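Local coordinates for putative PII-like nitrogen regulatory protein (Shewanella baltica, PDB 3CE8), which is of unknown function, but is probably a trimeric, PII-like regulatory protein with a ferredoxin-like alpha/beta fold, at residues Asp40-Leu45 with Phe81-Pro86; Thr22-Val27 with Ala88-Leu93. All blocks are in the same frame, centred on the assembly; numbering follows the deposited sequence.

Contact 1. Residues Asp40-Leu45 with Phe81-Pro86. With EDO (1,2-ethanediol), chain D; EDO (1,2-ethanediol), chain E.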
loop_
_atom_site.group_PDB
_atom_site.type_symbol
_atom_site.label_atom_id
_atom_site.label_comp_id
_atom_site.label_asym_id
_atom_site.label_seq_id
_atom_site.Cartn_x
_atom_site.Cartn_y
_atom_site.Cartn_z
ATOM N N ASP A 40 -20.184 -4.395 4.433
ATOM C CA ASP A 40 -21.516 -4.752 3.974
ATOM C C ASP A 40 -21.823 -4.154 2.632
ATOM O O ASP A 40 -22.482 -4.757 1.792
ATOM C CB ASP A 40 -22.584 -4.282 4.963
ATOM C CG ASP A 40 -22.640 -5.146 6.229
ATOM O OD1 ASP A 40 -22.018 -6.229 6.257
ATOM O OD2 ASP A 40 -23.320 -4.746 7.194
ATOM N N THR A 41 -21.306 -2.960 2.424
ATOM C CA THR A 41 -21.571 -2.228 1.190
ATOM C C THR A 41 -20.820 -2.869 0.055
ATOM O O THR A 41 -21.358 -3.089 -1.028
ATOM C CB THR A 41 -21.110 -0.784 1.289
ATOM O OG1 THR A 41 -21.999 -0.073 2.151
ATOM C CG2 THR A 41 -21.096 -0.120 -0.082
ATOM N N LEU A 42 -19.577 -3.223 0.359
ATOM C CA LEU A 42 -18.645 -3.710 -0.642
ATOM C C LEU A 42 -19.059 -5.059 -1.138
ATOM O O LEU A 42 -19.006 -5.330 -2.339
ATOM C CB LEU A 42 -17.215 -3.782 -0.083
ATOM C CG LEU A 42 -16.594 -2.440 0.298
ATOM C CD1 LEU A 42 -15.328 -2.599 1.093
ATOM C CD2 LEU A 42 -16.361 -1.617 -0.983
ATOM N N ILE A 43 -19.497 -5.903 -0.207
ATOM C CA ILE A 43 -19.833 -7.308 -0.551
ATOM C C ILE A 43 -21.028 -7.335 -1.474
ATOM O O ILE A 43 -21.277 -8.335 -2.157
ATOM C CB ILE A 43 -20.118 -8.271 0.676
ATOM C CG1 ILE A 43 -21.295 -7.761 1.499
ATOM C CG2 ILE A 43 -18.882 -8.489 1.552
ATOM C CD1 ILE A 43 -21.764 -8.744 2.525
ATOM N N GLU A 44 -21.717 -6.208 -1.545
ATOM C CA GLU A 44 -22.975 -6.152 -2.286
ATOM C C GLU A 44 -22.784 -5.592 -3.699
ATOM O O GLU A 44 -23.646 -5.669 -4.567
ATOM C CB GLU A 44 -23.967 -5.326 -1.478
ATOM C CG GLU A 44 -25.333 -5.850 -1.589
ATOM C CD GLU A 44 -25.400 -7.317 -1.116
ATOM O OE1 GLU A 44 -25.069 -7.582 0.070
ATOM O OE2 GLU A 44 -25.787 -8.203 -1.925
ATOM N N LEU A 45 -21.610 -5.034 -3.904
ATOM C CA LEU A 45 -21.230 -4.434 -5.183
ATOM C C LEU A 45 -20.683 -5.528 -6.125
ATOM O O LEU A 45 -19.603 -6.107 -5.894
ATOM C CB LEU A 45 -20.234 -3.286 -4.968
ATOM C CG LEU A 45 -20.788 -2.039 -4.248
ATOM C CD1 LEU A 45 -19.699 -1.014 -3.880
ATOM C CD2 LEU A 45 -21.901 -1.372 -5.079
ATOM N N PHE A 81 -8.819 -0.157 4.099
ATOM C CA PHE A 81 -9.419 -0.940 3.038
ATOM C C PHE A 81 -8.722 -0.642 1.738
ATOM O O PHE A 81 -8.373 0.497 1.446
ATOM C CB PHE A 81 -10.898 -0.560 2.828
ATOM C CG PHE A 81 -11.852 -1.059 3.915
ATOM C CD1 PHE A 81 -12.103 -0.301 5.047
ATOM C CD2 PHE A 81 -12.531 -2.263 3.767
ATOM C CE1 PHE A 81 -12.980 -0.755 6.006
ATOM C CE2 PHE A 81 -13.394 -2.720 4.736
ATOM C CZ PHE A 81 -13.627 -1.971 5.847
ATOM N N GLU A 82 -8.523 -1.694 0.968
ATOM C CA GLU A 82 -8.003 -1.579 -0.391
ATOM C C GLU A 82 -8.934 -2.348 -1.304
ATOM O O GLU A 82 -9.186 -3.547 -1.107
ATOM C CB GLU A 82 -6.563 -2.073 -0.494
ATOM C CG GLU A 82 -5.605 -1.182 0.263
ATOM C CD GLU A 82 -4.140 -1.453 -0.018
ATOM O OE1 GLU A 82 -3.776 -2.398 -0.749
ATOM O OE2 GLU A 82 -3.335 -0.671 0.488
ATOM N N ILE A 83 -9.457 -1.603 -2.275
ATOM C CA ILE A 83 -10.483 -2.071 -3.196
ATOM C C ILE A 83 -10.187 -1.823 -4.672
ATOM O O ILE A 83 -10.294 -0.726 -5.210
ATOM C CB ILE A 83 -11.829 -1.395 -2.850
ATOM C CG1 ILE A 83 -12.092 -1.530 -1.347
ATOM C CG2 ILE A 83 -13.004 -1.956 -3.692
ATOM C CD1 ILE A 83 -12.819 -0.364 -0.820
HETATM N N MSE A 84 -9.789 -2.905 -5.299
HETATM C CA MSE A 84 -9.520 -2.933 -6.724
HETATM C C MSE A 84 -10.882 -2.907 -7.398
HETATM O O MSE A 84 -11.807 -3.636 -7.009
HETATM C CB MSE A 84 -8.746 -4.190 -7.145
HETATM C CG MSE A 84 -8.336 -4.171 -8.602
HETATM SE SE MSE A 84 -6.868 -2.956 -8.857
HETATM C CE MSE A 84 -5.637 -3.735 -7.580
ATOM N N HIS A 85 -10.992 -2.045 -8.395
ATOM C CA HIS A 85 -12.221 -1.865 -9.126
ATOM C C HIS A 85 -11.973 -1.241 -10.488
ATOM O O HIS A 85 -10.972 -0.557 -10.684
ATOM C CB HIS A 85 -13.137 -0.928 -8.329
ATOM C CG HIS A 85 -12.593 0.466 -8.186
ATOM N ND1 HIS A 85 -11.610 0.795 -7.266
ATOM C CD2 HIS A 85 -12.881 1.609 -8.856
ATOM C CE1 HIS A 85 -11.309 2.080 -7.390
ATOM N NE2 HIS A 85 -12.058 2.597 -8.350
ATOM N N PRO A 86 -12.888 -1.476 -11.432
ATOM C CA PRO A 86 -12.780 -0.815 -12.713
ATOM C C PRO A 86 -13.026 0.695 -12.611
ATOM O O PRO A 86 -13.949 1.164 -11.939
ATOM C CB PRO A 86 -13.882 -1.472 -13.560
ATOM C CG PRO A 86 -14.545 -2.532 -12.703
ATOM C CD PRO A 86 -14.121 -2.277 -11.291
HETATM C C1 EDO D . -24.290 -1.598 -2.395
HETATM O O1 EDO D . -24.251 -2.000 -1.022
HETATM C C2 EDO D . -24.955 -2.593 -3.354
HETATM O O2 EDO D . -25.464 -1.876 -4.475
HETATM C C1 EDO E . -7.611 -5.670 -3.481
HETATM O O1 EDO E . -7.487 -5.981 -2.088
HETATM C C2 EDO E . -8.342 -6.769 -4.231
HETATM O O2 EDO E . -9.584 -6.126 -4.437
#
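Leu42, carried by helix 35-42, approaches strand 74-86 opposite Ile83, their CA atoms 8.7 Å apart, with no hydrogen bond linking the two segments. Its CG lies anti to the carbonyl carbon (chi1 -65°), and the branched end is directed at the sheet. Leu42 and Ile83 meet tip to tip: the methyl CD2 of Leu42 is 3.8 Å from CD1 of Ile83, and the Leu42 CD1 methyl lies almost as near to that same atom. CD1 also reaches Phe81, coming obliquely against its CD2 at 3.9 Å, near the CE2 side of the ring. One leucine fork thus rests on two residues of alternate strand positions. Leu97 of helix 90-100, Leu48 and Phe51 pack round Leu42 as well.

His85, next on this face of the strand, folds back on its own segment: ND1 donates to Ile83 O at 2.9 Å, nearly straight at 169° and in the imidazole plane, although tilted out of the carbonyl plane. The ring is thereby fixed in rotation, with NE2 turned to Gln24. Glu82 and Met84 face the other way, packing on Trp109 of the second subunit.

Two ethanediols, probably from the crystallisation liquor, lie away from the leucine: O1 of one donates to Thr41 O at 3.1 Å, O1 of the other, along the strand edge, to Glu82 O. Helix 35-42 packs on the same side of the antiparallel sheet as helix 90-100, consistent with a ferredoxin-like fold. Leu42 meets this strand through buried apolar packing alone: no polar bond crosses the contact, and the histidine's stays within the strand segment.

Contact 2. Residues Thr22-Val27 with Ala88-Leu93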
loop_
_atom_site.group_PDB
_atom_site.type_symbol
_atom_site.label_atom_id
_atom_site.label_comp_id
_atom_site.label_asym_id
_atom_site.label_seq_id
_atom_site.Cartn_x
_atom_site.Cartn_y
_atom_site.Cartn_z
ATOM N N THR A 22 -7.410 0.018 -16.776
ATOM C CA THR A 22 -8.807 0.397 -16.531
ATOM C C THR A 22 -9.167 0.002 -15.089
ATOM O O THR A 22 -10.209 0.371 -14.579
ATOM C CB THR A 22 -9.767 -0.263 -17.509
ATOM O OG1 THR A 22 -9.612 -1.687 -17.423
ATOM C CG2 THR A 22 -9.513 0.249 -18.951
ATOM N N GLU A 23 -8.267 -0.758 -14.465
ATOM C CA GLU A 23 -8.372 -1.136 -13.029
ATOM C C GLU A 23 -7.578 -0.144 -12.229
ATOM O O GLU A 23 -6.505 0.326 -12.629
ATOM C CB GLU A 23 -7.838 -2.530 -12.685
ATOM C CG GLU A 23 -8.680 -3.670 -13.210
ATOM C CD GLU A 23 -10.021 -3.811 -12.517
ATOM O OE1 GLU A 23 -10.064 -3.769 -11.270
ATOM O OE2 GLU A 23 -11.028 -4.008 -13.227
ATOM N N GLN A 24 -8.129 0.182 -11.083
ATOM C CA GLN A 24 -7.478 1.117 -10.188
ATOM C C GLN A 24 -7.795 0.716 -8.751
ATOM O O GLN A 24 -8.742 -0.011 -8.503
ATOM C CB GLN A 24 -7.891 2.547 -10.529
ATOM C CG GLN A 24 -9.367 2.772 -10.483
ATOM C CD GLN A 24 -9.755 4.195 -10.846
ATOM O OE1 GLN A 24 -9.070 4.850 -11.650
ATOM N NE2 GLN A 24 -10.883 4.682 -10.254
ATOM N N LEU A 25 -6.957 1.156 -7.832
ATOM C CA LEU A 25 -7.083 0.786 -6.429
ATOM C C LEU A 25 -7.644 1.900 -5.553
ATOM O O LEU A 25 -7.085 2.963 -5.496
ATOM C CB LEU A 25 -5.689 0.374 -5.906
ATOM C CG LEU A 25 -5.606 -0.277 -4.532
ATOM C CD1 LEU A 25 -6.268 -1.651 -4.622
ATOM C CD2 LEU A 25 -4.140 -0.345 -4.005
ATOM N N LEU A 26 -8.764 1.662 -4.903
ATOM C CA LEU A 26 -9.275 2.630 -3.929
ATOM C C LEU A 26 -8.743 2.274 -2.575
ATOM O O LEU A 26 -8.841 1.131 -2.144
ATOM C CB LEU A 26 -10.806 2.629 -3.849
ATOM C CG LEU A 26 -11.441 3.471 -2.739
ATOM C CD1 LEU A 26 -11.238 4.970 -2.938
ATOM C CD2 LEU A 26 -12.905 3.134 -2.768
ATOM N N VAL A 27 -8.100 3.247 -1.955
ATOM C CA VAL A 27 -7.600 3.101 -0.576
ATOM C C VAL A 27 -8.402 4.063 0.263
ATOM O O VAL A 27 -8.537 5.257 -0.043
ATOM C CB VAL A 27 -6.109 3.415 -0.397
ATOM C CG1 VAL A 27 -5.748 3.287 1.087
ATOM C CG2 VAL A 27 -5.269 2.485 -1.278
ATOM N N ALA A 88 -14.303 2.530 -14.510
ATOM C CA ALA A 88 -15.642 2.860 -15.047
ATOM C C ALA A 88 -16.731 2.891 -13.969
ATOM O O ALA A 88 -17.794 3.473 -14.161
ATOM C CB ALA A 88 -16.049 1.868 -16.122
ATOM N N GLN A 89 -16.421 2.264 -12.839
ATOM C CA GLN A 89 -17.360 2.063 -11.731
ATOM C C GLN A 89 -16.920 2.853 -10.493
ATOM O O GLN A 89 -17.419 2.665 -9.384
ATOM C CB GLN A 89 -17.375 0.594 -11.364
ATOM C CG GLN A 89 -17.594 -0.339 -12.521
ATOM C CD GLN A 89 -19.024 -0.423 -12.929
ATOM O OE1 GLN A 89 -19.909 0.044 -12.215
ATOM N NE2 GLN A 89 -19.273 -1.037 -14.083
ATOM N N GLN A 90 -15.983 3.746 -10.726
ATOM C CA GLN A 90 -15.447 4.591 -9.671
ATOM C C GLN A 90 -16.533 5.391 -8.929
ATOM O O GLN A 90 -16.560 5.423 -7.696
ATOM C CB GLN A 90 -14.400 5.566 -10.234
ATOM C CG GLN A 90 -13.648 6.340 -9.149
ATOM C CD GLN A 90 -12.769 7.435 -9.719
ATOM O OE1 GLN A 90 -11.676 7.177 -10.220
ATOM N NE2 GLN A 90 -13.244 8.678 -9.622
ATOM N N ALA A 91 -17.421 6.017 -9.689
ATOM C CA ALA A 91 -18.498 6.850 -9.128
ATOM C C ALA A 91 -19.392 5.975 -8.295
ATOM O O ALA A 91 -19.704 6.273 -7.143
ATOM C CB ALA A 91 -19.329 7.454 -10.187
ATOM N N ALA A 92 -19.824 4.892 -8.922
ATOM C CA ALA A 92 -20.720 3.929 -8.267
ATOM C C ALA A 92 -20.144 3.525 -6.914
ATOM O O ALA A 92 -20.869 3.474 -5.910
ATOM C CB ALA A 92 -20.943 2.690 -9.145
ATOM N N LEU A 93 -18.828 3.325 -6.896
ATOM C CA LEU A 93 -18.127 2.833 -5.693
ATOM C C LEU A 93 -18.029 3.906 -4.624
ATOM O O LEU A 93 -18.319 3.664 -3.457
ATOM C CB LEU A 93 -16.725 2.317 -6.034
ATOM C CG LEU A 93 -15.803 1.847 -4.884
ATOM C CD1 LEU A 93 -16.400 0.738 -4.039
ATOM C CD2 LEU A 93 -14.460 1.422 -5.439
#
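Packing of helix 90-100 against one face of the antiparallel sheet, as in a ferredoxin-like fold, brings Gln24 and Leu26 of strand 23-31 against Gln90 and Leu93. The polar half is an amide pair. NE2 of Gln24 donates to OE1 of Gln90 over a short 2.6 Å, with an N-H...O angle of 160°, and the donor lies in the carbonyl plane on a lone pair. The two amides are nearly coplanar (17°), although the side chains cross at about a right angle. Gln90 has CG anti to its backbone N (chi1 -172°) and is extended beyond it, which carries OE1 from the helix surface to the strand. The same Gln24 NE2 is hydrogen-bonded to His85 NE2, so a leucine in place of Gln24 would probably leave both Gln90 OE1 and His85 NE2 without this donor. In the apolar half, CD2 of Leu26 meets CD2 of Leu93 closely, at 3.5 Å.

Ile110 of strand 106-112 packs beside both glutamines, and Tyr114 of the third subunit touches Gln24. Leu93 also covers His85 of strand 74-86, while Leu94 and Leu97, farther along the helix, continue the cover over Leu26.

How the contacts relate
Contacts 1 and 2, their centres about 9 Å apart, lie on the same face of one sheet, where strands 74-86 and 23-31 are antiparallel neighbours. The strands are joined by probable backbone hydrogen bonds from Ile83 N to Leu26 O (2.8 Å) and between His85 O and Gln24 N (3.0 Å). Among the side chains, His85 carries the polar link on to Gln24 and so to Gln90 of contact 2. Leu45, in the turn after helix 35-42, meets Leu93, and Leu42 meets Leu97, so the two helices also touch each other over the sheet. No active site is known for this protein, and the ethanediols give no evidence of one.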